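PDB 6Y3P: KLLA0B12012p, which probably binds ATP through the ATP-grasp domain crystallised here, the C-terminal part of Pby1, a direct partner of the mRNA decapping enzyme Dcp2. Local coordinates for residues Y21-R26 / L362-F367; T17-G22 / D351-G356; R29-N34 / V370-V375; L12-T17 / F50-Y55. One frame throughout, in Å; residues are numbered along the deposited sequence.

Interaction 1: Y21-R26 / L362-F367. With SO4 (sulfate ion), chain B.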
# COMPACT_ATOMS: atom_id res chain seq x y z
N TYR A 21 -1.12 -2.17 -20.90
CA TYR A 21 -1.96 -2.65 -22.02
C TYR A 21 -1.33 -3.83 -22.80
O TYR A 21 -1.96 -4.89 -22.89
CB TYR A 21 -2.37 -1.50 -22.95
CG TYR A 21 -3.27 -1.95 -24.09
CD1 TYR A 21 -4.66 -1.97 -23.95
CD2 TYR A 21 -2.74 -2.34 -25.31
CE1 TYR A 21 -5.48 -2.40 -24.99
CE2 TYR A 21 -3.55 -2.76 -26.36
CZ TYR A 21 -4.92 -2.77 -26.20
OH TYR A 21 -5.70 -3.18 -27.26
N GLY A 22 -0.12 -3.63 -23.35
CA GLY A 22 0.64 -4.65 -24.06
C GLY A 22 0.80 -5.91 -23.23
O GLY A 22 0.34 -6.98 -23.66
N PRO A 23 1.37 -5.79 -21.98
CA PRO A 23 1.47 -6.96 -21.08
C PRO A 23 0.15 -7.71 -20.87
O PRO A 23 0.15 -8.95 -20.98
CB PRO A 23 1.97 -6.35 -19.76
CG PRO A 23 2.71 -5.15 -20.18
CD PRO A 23 1.96 -4.59 -21.34
N LEU A 24 -0.96 -6.99 -20.58
CA LEU A 24 -2.27 -7.61 -20.36
C LEU A 24 -2.78 -8.37 -21.59
O LEU A 24 -3.31 -9.47 -21.43
CB LEU A 24 -3.31 -6.59 -19.89
CG LEU A 24 -3.33 -6.27 -18.41
CD1 LEU A 24 -4.05 -4.98 -18.16
CD2 LEU A 24 -3.93 -7.41 -17.62
N ASN A 25 -2.58 -7.81 -22.81
CA ASN A 25 -2.96 -8.46 -24.06
C ASN A 25 -2.17 -9.73 -24.33
O ASN A 25 -2.77 -10.73 -24.71
CB ASN A 25 -2.86 -7.51 -25.24
CG ASN A 25 -4.20 -7.00 -25.69
OD1 ASN A 25 -5.03 -7.73 -26.25
ND2 ASN A 25 -4.44 -5.73 -25.46
N ARG A 26 -0.83 -9.71 -24.09
CA ARG A 26 0.04 -10.89 -24.26
C ARG A 26 -0.39 -12.00 -23.28
O ARG A 26 -0.52 -13.17 -23.67
CB ARG A 26 1.51 -10.53 -24.05
CG ARG A 26 2.04 -9.56 -25.12
CD ARG A 26 3.55 -9.36 -25.02
NE ARG A 26 3.96 -8.52 -23.88
CZ ARG A 26 4.06 -7.19 -23.92
NH1 ARG A 26 3.75 -6.51 -25.02
NH2 ARG A 26 4.45 -6.52 -22.84
N LEU A 362 9.69 -7.35 -15.12
CA LEU A 362 9.06 -7.46 -13.81
C LEU A 362 7.53 -7.32 -13.92
O LEU A 362 6.81 -8.12 -13.31
CB LEU A 362 9.66 -6.40 -12.85
CG LEU A 362 9.25 -6.50 -11.39
CD1 LEU A 362 10.37 -6.07 -10.47
CD2 LEU A 362 7.96 -5.71 -11.11
N ILE A 363 7.04 -6.33 -14.70
CA ILE A 363 5.61 -6.05 -14.86
C ILE A 363 4.95 -7.11 -15.77
O ILE A 363 3.80 -7.49 -15.51
CB ILE A 363 5.39 -4.56 -15.30
CG1 ILE A 363 5.74 -3.58 -14.16
CG2 ILE A 363 4.00 -4.26 -15.88
CD1 ILE A 363 4.85 -3.64 -12.88
N ASP A 364 5.70 -7.63 -16.79
CA ASP A 364 5.24 -8.69 -17.71
C ASP A 364 4.95 -9.99 -16.95
O ASP A 364 3.96 -10.65 -17.23
CB ASP A 364 6.29 -8.98 -18.78
CG ASP A 364 6.32 -8.02 -19.95
OD1 ASP A 364 5.53 -7.05 -19.95
OD2 ASP A 364 7.13 -8.25 -20.88
N GLU A 365 5.81 -10.34 -16.00
CA GLU A 365 5.68 -11.55 -15.20
C GLU A 365 4.56 -11.38 -14.18
O GLU A 365 3.92 -12.36 -13.82
CB GLU A 365 7.02 -11.85 -14.51
CG GLU A 365 7.00 -13.15 -13.73
CD GLU A 365 8.22 -13.47 -12.88
OE1 GLU A 365 9.34 -13.06 -13.27
OE2 GLU A 365 8.05 -14.16 -11.86
N LEU A 366 4.32 -10.13 -13.73
CA LEU A 366 3.26 -9.85 -12.78
C LEU A 366 1.90 -10.14 -13.41
O LEU A 366 1.11 -10.89 -12.81
CB LEU A 366 3.33 -8.39 -12.26
CG LEU A 366 2.05 -7.78 -11.61
CD1 LEU A 366 1.64 -8.49 -10.33
CD2 LEU A 366 2.21 -6.30 -11.38
N PHE A 367 1.62 -9.56 -14.60
CA PHE A 367 0.34 -9.71 -15.30
C PHE A 367 0.17 -11.09 -15.87
O PHE A 367 -0.95 -11.57 -15.92
CB PHE A 367 0.10 -8.59 -16.31
CG PHE A 367 -0.13 -7.29 -15.58
CD1 PHE A 367 -1.35 -7.02 -14.96
CD2 PHE A 367 0.90 -6.37 -15.41
CE1 PHE A 367 -1.54 -5.85 -14.22
CE2 PHE A 367 0.72 -5.21 -14.65
CZ PHE A 367 -0.51 -4.94 -14.09
S SO4 B . 4.62 -3.16 -24.52
O1 SO4 B . 4.62 -3.20 -23.05
O2 SO4 B . 5.40 -4.27 -25.04
O3 SO4 B . 5.19 -1.90 -24.99
O4 SO4 B . 3.26 -3.26 -25.03
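Arg26 and Asp364 form a salt bridge between helices 21-31 and 357-375, with Arg26 NH2 donating to Asp364 OD1 at 3.1 Å. The carboxylate oxygen sits at the guanidinium edge, in its plane, whereas NH2 meets OD1 on the syn side from 35° out of the carboxylate plane. Pro23 CG packs against the same oxygen, 3.4 Å from Asp364 OD1, the two side chains crossing at about a right angle. Deeper in, Leu24 CD2 lies against Phe367 CD1 at 3.7 Å. A bend at chi3 (-74°) folds the arginine back, so that one guanidinium face lies over the backbone of Gly22 and Pro23. Its amino groups then reach a sulfate: Arg26 NH1 bonds to O2 of the ion at 2.8 Å, supplemented by weak bonds from both amino groups. The axes of the two short helical segments come within 8.9 Å, their directions 41° apart. Behind this shell, Phe367 is wedged edge-to-face against Phe352 and also touches Tyr52, while its carbonyl oxygen accepts from Ser27. Arg26 thus faces both a carboxylate and a sulfate, the latter probably from the crystallisation liquor. The site can evidently accept an anion, and Asp364 may orient the arginine and partly offset its charge.

Interaction 2: T17-G22 / D351-G356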
# COMPACT_ATOMS: atom_id res chain seq x y z
N THR A 17 -2.50 3.63 -24.58
CA THR A 17 -1.32 4.41 -24.19
C THR A 17 -0.77 3.96 -22.85
O THR A 17 0.39 4.27 -22.55
CB THR A 17 -1.60 5.92 -24.18
OG1 THR A 17 -2.89 6.19 -23.64
CG2 THR A 17 -1.42 6.55 -25.54
N GLU A 18 -1.60 3.28 -22.01
CA GLU A 18 -1.17 2.81 -20.69
C GLU A 18 -0.12 1.70 -20.75
O GLU A 18 -0.21 0.78 -21.58
CB GLU A 18 -2.36 2.41 -19.79
CG GLU A 18 -2.88 3.54 -18.92
CD GLU A 18 -4.12 3.23 -18.09
OE1 GLU A 18 -4.18 2.13 -17.47
OE2 GLU A 18 -5.00 4.11 -18.01
N TYR A 19 0.87 1.81 -19.87
CA TYR A 19 2.02 0.91 -19.70
C TYR A 19 1.65 -0.59 -19.65
O TYR A 19 2.34 -1.41 -20.26
CB TYR A 19 2.80 1.33 -18.42
CG TYR A 19 4.13 0.63 -18.24
CD1 TYR A 19 5.25 1.01 -18.99
CD2 TYR A 19 4.28 -0.40 -17.31
CE1 TYR A 19 6.47 0.35 -18.84
CE2 TYR A 19 5.50 -1.06 -17.16
CZ TYR A 19 6.59 -0.67 -17.92
OH TYR A 19 7.80 -1.31 -17.76
N ILE A 20 0.55 -0.93 -18.94
CA ILE A 20 0.10 -2.31 -18.71
C ILE A 20 -0.74 -2.94 -19.85
O ILE A 20 -1.03 -4.14 -19.76
CB ILE A 20 -0.64 -2.40 -17.35
CG1 ILE A 20 -1.92 -1.51 -17.32
CG2 ILE A 20 0.33 -2.00 -16.22
CD1 ILE A 20 -2.89 -1.77 -16.16
N TYR A 21 -1.12 -2.17 -20.90
CA TYR A 21 -1.96 -2.65 -22.02
C TYR A 21 -1.33 -3.83 -22.80
O TYR A 21 -1.96 -4.89 -22.89
CB TYR A 21 -2.37 -1.50 -22.95
CG TYR A 21 -3.27 -1.95 -24.09
CD1 TYR A 21 -4.66 -1.97 -23.95
CD2 TYR A 21 -2.74 -2.34 -25.31
CE1 TYR A 21 -5.48 -2.40 -24.99
CE2 TYR A 21 -3.55 -2.76 -26.36
CZ TYR A 21 -4.92 -2.77 -26.20
OH TYR A 21 -5.70 -3.18 -27.26
N GLY A 22 -0.12 -3.63 -23.35
CA GLY A 22 0.64 -4.65 -24.06
C GLY A 22 0.80 -5.91 -23.23
O GLY A 22 0.34 -6.98 -23.66
N ASP A 351 0.29 3.35 -10.00
CA ASP A 351 0.89 3.59 -11.31
C ASP A 351 1.95 2.52 -11.48
O ASP A 351 2.86 2.41 -10.66
CB ASP A 351 1.48 5.02 -11.45
CG ASP A 351 1.70 5.53 -12.88
OD1 ASP A 351 1.14 4.92 -13.84
OD2 ASP A 351 2.39 6.56 -13.04
N PHE A 352 1.74 1.65 -12.46
CA PHE A 352 2.65 0.57 -12.81
C PHE A 352 3.73 1.07 -13.78
O PHE A 352 4.70 0.34 -14.01
CB PHE A 352 1.88 -0.62 -13.43
CG PHE A 352 0.87 -1.29 -12.52
CD1 PHE A 352 1.28 -2.24 -11.59
CD2 PHE A 352 -0.49 -1.00 -12.62
CE1 PHE A 352 0.35 -2.87 -10.76
CE2 PHE A 352 -1.41 -1.61 -11.77
CZ PHE A 352 -0.99 -2.54 -10.85
N LYS A 353 3.58 2.29 -14.36
CA LYS A 353 4.53 2.85 -15.33
C LYS A 353 6.00 2.94 -14.82
O LYS A 353 6.26 3.54 -13.78
CB LYS A 353 4.08 4.20 -15.90
CG LYS A 353 4.77 4.50 -17.23
CD LYS A 353 4.64 5.93 -17.70
CE LYS A 353 5.90 6.44 -18.39
NZ LYS A 353 6.55 5.44 -19.30
N GLN A 354 6.92 2.31 -15.59
CA GLN A 354 8.38 2.24 -15.34
C GLN A 354 9.17 2.48 -16.65
O GLN A 354 8.60 2.60 -17.73
CB GLN A 354 8.81 0.86 -14.75
CG GLN A 354 7.97 0.23 -13.62
CD GLN A 354 7.84 1.05 -12.35
OE1 GLN A 354 8.70 1.86 -12.00
NE2 GLN A 354 6.74 0.83 -11.63
N THR A 355 10.50 2.53 -16.52
CA THR A 355 11.39 2.70 -17.66
C THR A 355 12.47 1.62 -17.56
O THR A 355 12.85 1.21 -16.45
CB THR A 355 11.87 4.17 -17.78
OG1 THR A 355 11.82 4.57 -19.16
CG2 THR A 355 13.26 4.44 -17.17
N GLY A 356 12.90 1.12 -18.72
CA GLY A 356 13.90 0.08 -18.78
C GLY A 356 13.33 -1.29 -19.06
O GLY A 356 12.12 -1.50 -18.92
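Tyr19 lays one face of its ring over the backbone of Lys353 and Gln354, and this is the tight part of the contact. Lys353 CA makes a CH-pi contact 4.1 Å from the centroid of the Tyr19 ring, and the amide nitrogen of Gln354 stands over the ring centre. Two carbonyls also approach the ring: Phe352 O lies 3.4 Å from Tyr19 CD2, and Gln354 O lies 3.3 Å from Tyr19 CE1. The tyrosine reaches across the loop because its chi1 of -171° sets CG opposite the backbone nitrogen. Ile20 uses its CG2 branch, which rests 3.5 Å from Phe352 CB; Phe352 in turn meets the ring of Tyr220 in the interior.

Toward solvent the fit is looser. The exposed Lys353 brings only the start of its chain to the tyrosine, with CG 3.9 Å from Tyr19 CB, and Gln354 CB comes to 3.8 Å from Tyr19 OH. No hydrogen bond joins the two segments; Gln354 NE2 makes a weak one to Phe352 O within its own loop.

Tyr19 and Ile20 occupy the central positions of a type I beta turn from Glu18 to Tyr21, which leads into helix 21-31. The turn packs on the loop between strand 341-347 and helix 357-375, in the tubulin-tyrosine ligase-like, ATP-grasp part of the chain.

Interaction 3: R29-N34 / V370-V375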
# COMPACT_ATOMS: atom_id res chain seq x y z
N ARG A 29 -3.86 -13.41 -24.31
CA ARG A 29 -3.59 -14.23 -25.50
C ARG A 29 -3.03 -15.60 -25.12
O ARG A 29 -3.52 -16.63 -25.61
CB ARG A 29 -2.57 -13.51 -26.42
CG ARG A 29 -3.09 -13.09 -27.79
CD ARG A 29 -3.05 -14.19 -28.85
NE ARG A 29 -1.70 -14.42 -29.38
CZ ARG A 29 -1.42 -15.24 -30.40
NH1 ARG A 29 -2.38 -15.91 -31.01
NH2 ARG A 29 -0.16 -15.38 -30.81
N LYS A 30 -2.01 -15.61 -24.24
CA LYS A 30 -1.28 -16.79 -23.81
C LYS A 30 -2.08 -17.75 -22.91
O LYS A 30 -2.08 -18.96 -23.17
CB LYS A 30 0.02 -16.37 -23.12
CG LYS A 30 1.04 -17.48 -22.94
CD LYS A 30 2.16 -17.09 -21.97
CE LYS A 30 3.32 -16.41 -22.65
NZ LYS A 30 4.43 -16.13 -21.70
N HIS A 31 -2.73 -17.24 -21.85
CA HIS A 31 -3.40 -18.09 -20.87
C HIS A 31 -4.91 -18.25 -21.06
O HIS A 31 -5.51 -19.13 -20.44
CB HIS A 31 -3.09 -17.62 -19.44
CG HIS A 31 -1.63 -17.49 -19.17
ND1 HIS A 31 -0.78 -18.58 -19.25
CD2 HIS A 31 -0.90 -16.40 -18.86
CE1 HIS A 31 0.43 -18.12 -18.98
NE2 HIS A 31 0.41 -16.81 -18.74
N LEU A 32 -5.52 -17.41 -21.92
CA LEU A 32 -6.94 -17.53 -22.26
C LEU A 32 -7.09 -17.37 -23.79
O LEU A 32 -7.73 -16.42 -24.26
CB LEU A 32 -7.81 -16.54 -21.46
CG LEU A 32 -8.10 -16.92 -20.01
CD1 LEU A 32 -7.36 -16.05 -19.06
CD2 LEU A 32 -9.53 -16.75 -19.68
N PRO A 33 -6.45 -18.25 -24.61
CA PRO A 33 -6.53 -18.08 -26.08
C PRO A 33 -7.93 -18.20 -26.68
O PRO A 33 -8.18 -17.60 -27.73
CB PRO A 33 -5.58 -19.16 -26.61
CG PRO A 33 -5.53 -20.20 -25.55
CD PRO A 33 -5.63 -19.44 -24.26
N ASN A 34 -8.83 -18.95 -26.02
CA ASN A 34 -10.20 -19.19 -26.49
C ASN A 34 -11.21 -18.11 -26.08
O ASN A 34 -12.36 -18.14 -26.52
CB ASN A 34 -10.68 -20.59 -26.07
CG ASN A 34 -9.94 -21.69 -26.77
OD1 ASN A 34 -9.96 -21.81 -27.99
ND2 ASN A 34 -9.24 -22.51 -26.01
N VAL A 370 -1.12 -12.97 -12.72
CA VAL A 370 -2.47 -12.51 -12.39
C VAL A 370 -3.48 -13.19 -13.30
O VAL A 370 -4.44 -13.78 -12.82
CB VAL A 370 -2.59 -10.95 -12.42
CG1 VAL A 370 -4.05 -10.50 -12.39
CG2 VAL A 370 -1.80 -10.33 -11.27
N VAL A 371 -3.20 -13.18 -14.61
CA VAL A 371 -4.07 -13.81 -15.60
C VAL A 371 -4.06 -15.35 -15.49
O VAL A 371 -5.14 -15.94 -15.44
CB VAL A 371 -3.74 -13.30 -17.03
CG1 VAL A 371 -4.50 -14.06 -18.10
CG2 VAL A 371 -4.01 -11.79 -17.14
N SER A 372 -2.88 -15.99 -15.39
CA SER A 372 -2.78 -17.45 -15.32
C SER A 372 -3.27 -18.10 -14.02
O SER A 372 -3.57 -19.31 -14.03
CB SER A 372 -1.35 -17.90 -15.60
OG SER A 372 -0.44 -17.43 -14.62
N ILE A 373 -3.32 -17.33 -12.89
CA ILE A 373 -3.69 -17.87 -11.57
C ILE A 373 -5.04 -17.36 -11.06
O ILE A 373 -5.81 -18.12 -10.46
CB ILE A 373 -2.52 -17.62 -10.56
CG1 ILE A 373 -1.26 -18.41 -11.00
CG2 ILE A 373 -2.92 -17.95 -9.08
CD1 ILE A 373 0.04 -17.96 -10.41
N CYS A 374 -5.32 -16.07 -11.26
CA CYS A 374 -6.55 -15.44 -10.77
C CYS A 374 -7.67 -15.35 -11.82
O CYS A 374 -8.84 -15.60 -11.49
CB CYS A 374 -6.23 -14.07 -10.17
SG CYS A 374 -4.90 -14.08 -8.94
N VAL A 375 -7.31 -14.97 -13.08
CA VAL A 375 -8.29 -14.77 -14.14
C VAL A 375 -8.77 -16.10 -14.71
O VAL A 375 -9.96 -16.24 -14.88
CB VAL A 375 -7.79 -13.77 -15.24
CG1 VAL A 375 -8.81 -13.63 -16.39
CG2 VAL A 375 -7.48 -12.41 -14.62
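His31 and Leu32 pack on Val371, Ser372 and Val375 in a largely apolar, buried contact where helices 21-31 and 357-375 come to their C-terminal ends. The imidazole lies flat over the serine: Ser372 CB stands 3.5 Å from the centroid of the His31 ring and only 7° off its normal, a CH-pi contact. CG of Lys30 lies over the opposite face, and Val371 CG1 approaches at the ring edge, 4.1 Å from His31 CB. The serine hydroxyl is turned away to a bond with the carbonyl of Asp368, so the methylene is what meets the ring; the side chain of Asp368 also takes a weak hydrogen bond from His31 NE2.

Leu32, the first residue to leave the helix, sends its CD1 methyl to two valines, reaching Val371 CG1 at 3.6 Å and Val375 CG1 at 3.9 Å. Both valines hold CG1 anti to the backbone nitrogen (chi1 173° in Val371), which presents these methyls to the leucine. Phe379 and Leu381 touch the same leucine from the loop after helix 357-375.

Helix 357-375 widens here into a pi-type turn: Val370 O accepts from Cys374 N at 2.9 Å and from Val375 N at 3.1 Å. Arg376 then donates to the carbonyl of His31, linking the C-terminal ends of the two helices. This is helix-end packing, with a residue just past one helix inserted against the last turns of another that closes in a pi turn.

Interaction 4: L12-T17 / F50-Y55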
# COMPACT_ATOMS: atom_id res chain seq x y z
N LEU A 12 -11.19 -5.06 -22.12
CA LEU A 12 -10.02 -4.27 -21.72
C LEU A 12 -10.24 -2.82 -22.16
O LEU A 12 -9.96 -2.49 -23.30
CB LEU A 12 -8.75 -4.87 -22.37
CG LEU A 12 -7.37 -4.35 -21.93
CD1 LEU A 12 -7.16 -4.46 -20.41
CD2 LEU A 12 -6.26 -5.12 -22.66
N THR A 13 -10.80 -1.99 -21.26
CA THR A 13 -11.17 -0.58 -21.51
C THR A 13 -10.05 0.42 -21.20
O THR A 13 -10.23 1.63 -21.33
CB THR A 13 -12.47 -0.22 -20.78
OG1 THR A 13 -12.28 -0.36 -19.37
CG2 THR A 13 -13.65 -1.04 -21.26
N ILE A 14 -8.89 -0.09 -20.80
CA ILE A 14 -7.74 0.72 -20.49
C ILE A 14 -7.16 1.33 -21.77
O ILE A 14 -7.05 0.63 -22.79
CB ILE A 14 -6.74 -0.11 -19.65
CG1 ILE A 14 -6.90 0.29 -18.19
CG2 ILE A 14 -5.28 -0.02 -20.11
CD1 ILE A 14 -6.78 -0.79 -17.27
N PRO A 15 -6.85 2.65 -21.75
CA PRO A 15 -6.25 3.28 -22.93
C PRO A 15 -5.00 2.55 -23.37
O PRO A 15 -4.18 2.14 -22.54
CB PRO A 15 -5.93 4.70 -22.43
CG PRO A 15 -6.90 4.93 -21.32
CD PRO A 15 -6.97 3.61 -20.63
N GLU A 16 -4.89 2.35 -24.68
CA GLU A 16 -3.77 1.68 -25.37
C GLU A 16 -2.44 2.40 -25.12
O GLU A 16 -1.39 1.82 -25.37
CB GLU A 16 -4.09 1.56 -26.87
CG GLU A 16 -5.32 0.71 -27.16
CD GLU A 16 -5.70 0.56 -28.62
OE1 GLU A 16 -4.94 -0.08 -29.38
OE2 GLU A 16 -6.80 1.04 -28.99
N THR A 17 -2.50 3.63 -24.58
CA THR A 17 -1.32 4.41 -24.19
C THR A 17 -0.77 3.96 -22.85
O THR A 17 0.39 4.27 -22.55
CB THR A 17 -1.60 5.92 -24.18
OG1 THR A 17 -2.89 6.19 -23.64
CG2 THR A 17 -1.42 6.55 -25.54
N PHE A 50 -14.75 -10.85 -18.05
CA PHE A 50 -13.75 -10.21 -17.21
C PHE A 50 -13.41 -8.85 -17.78
O PHE A 50 -12.85 -8.76 -18.87
CB PHE A 50 -12.50 -11.08 -17.01
CG PHE A 50 -11.52 -10.42 -16.07
CD1 PHE A 50 -11.83 -10.25 -14.74
CD2 PHE A 50 -10.33 -9.90 -16.55
CE1 PHE A 50 -10.96 -9.57 -13.89
CE2 PHE A 50 -9.46 -9.22 -15.70
CZ PHE A 50 -9.77 -9.07 -14.37
N HIS A 51 -13.77 -7.81 -17.04
CA HIS A 51 -13.52 -6.43 -17.40
C HIS A 51 -12.31 -5.90 -16.61
O HIS A 51 -12.35 -5.79 -15.38
CB HIS A 51 -14.80 -5.58 -17.17
CG HIS A 51 -14.71 -4.11 -17.48
ND1 HIS A 51 -15.67 -3.22 -17.01
CD2 HIS A 51 -13.80 -3.41 -18.20
CE1 HIS A 51 -15.30 -2.03 -17.45
NE2 HIS A 51 -14.18 -2.10 -18.17
N TYR A 52 -11.21 -5.66 -17.33
CA TYR A 52 -10.05 -5.05 -16.76
C TYR A 52 -10.10 -3.61 -17.25
O TYR A 52 -10.03 -3.36 -18.46
CB TYR A 52 -8.73 -5.76 -17.16
CG TYR A 52 -7.57 -5.38 -16.27
CD1 TYR A 52 -7.03 -4.09 -16.31
CD2 TYR A 52 -7.05 -6.27 -15.35
CE1 TYR A 52 -5.99 -3.71 -15.46
CE2 TYR A 52 -5.98 -5.91 -14.51
CZ TYR A 52 -5.47 -4.62 -14.56
OH TYR A 52 -4.43 -4.22 -13.75
N GLY A 53 -10.35 -2.69 -16.32
CA GLY A 53 -10.44 -1.27 -16.61
C GLY A 53 -9.83 -0.40 -15.52
O GLY A 53 -9.35 -0.90 -14.52
N ASP A 54 -9.85 0.93 -15.74
CA ASP A 54 -9.45 1.94 -14.76
C ASP A 54 -10.64 2.00 -13.80
O ASP A 54 -11.72 1.56 -14.19
CB ASP A 54 -9.20 3.31 -15.43
CG ASP A 54 -7.94 3.33 -16.27
OD1 ASP A 54 -6.88 2.88 -15.77
OD2 ASP A 54 -8.01 3.80 -17.42
N TYR A 55 -10.42 2.45 -12.55
CA TYR A 55 -11.46 2.43 -11.52
C TYR A 55 -12.80 2.99 -11.97
O TYR A 55 -13.82 2.32 -11.78
CB TYR A 55 -11.02 3.09 -10.20
CG TYR A 55 -12.04 2.89 -9.10
CD1 TYR A 55 -12.35 1.61 -8.64
CD2 TYR A 55 -12.76 3.96 -8.58
CE1 TYR A 55 -13.31 1.41 -7.65
CE2 TYR A 55 -13.73 3.77 -7.60
CZ TYR A 55 -14.00 2.49 -7.13
OH TYR A 55 -14.95 2.31 -6.14
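Leu12 and Tyr52 form a parallel beta bridge, and their side chains lie side by side on one face of the sheet, Leu12 CD1 3.8 Å from Tyr52 CB. Paired in the bridge, they leave the same face, and a like chi1 (-171° in Leu12) keeps them alongside. Tyr52 O accepts from Thr13 N at 3.2 Å and also receives a CA-H...O contact from Leu12.

Beyond the bridge, Thr13 holds OG1 between its backbone nitrogen and carbonyl carbon (chi1 62°), which turns the hydroxyl to the imidazole of His51. The bond, His51 NE2 to Thr13 OG1, is 2.8 Å long and lies almost in the ring plane. The same hydroxyl bonds to Gln57, while His51 ND1 is engaged by Tyr69, so the imidazole is gripped at both nitrogens. Gly53 sits against this bond, its CA 3.4 Å from Thr13 OG1.

Ile14 departs from the usual rotamers, with chi1 at -100°, and brings CD1 to the edge of the tyrosine ring, 3.4 Å from Tyr52 CD1. Its CG1 lies 3.5 Å from Asp54 OD1, and the other carboxylate oxygen, Asp54 OD2, meets Pro15 CD at 3.4 Å.

This is the C-terminal edge of a four-strand parallel sheet, in which strand 8-12 lies between 37-38 and 48-52, consistent with the alpha/beta N-terminal subdomain of ATP-grasp enzymes.

In the fold
From the N terminus, the segment after strand 8-12 meets residues 50-55 in interaction 4, a short closure around helix 21-31 and strand 37-38. The next residues reach far ahead: interaction 2 ties the turn before helix 21-31 to the loop after strand 341-347, and interactions 1 and 3 join successive parts of that helix to helix 357-375. These three closures each span more than 320 residues and cross one another or share a starting segment; interaction 4 crosses all three. Phe367 touches Ile20 and Tyr52, connecting interactions 1, 2 and 4. Together they bind the N-terminal parallel sheet to the late elements of the ATP-grasp fold.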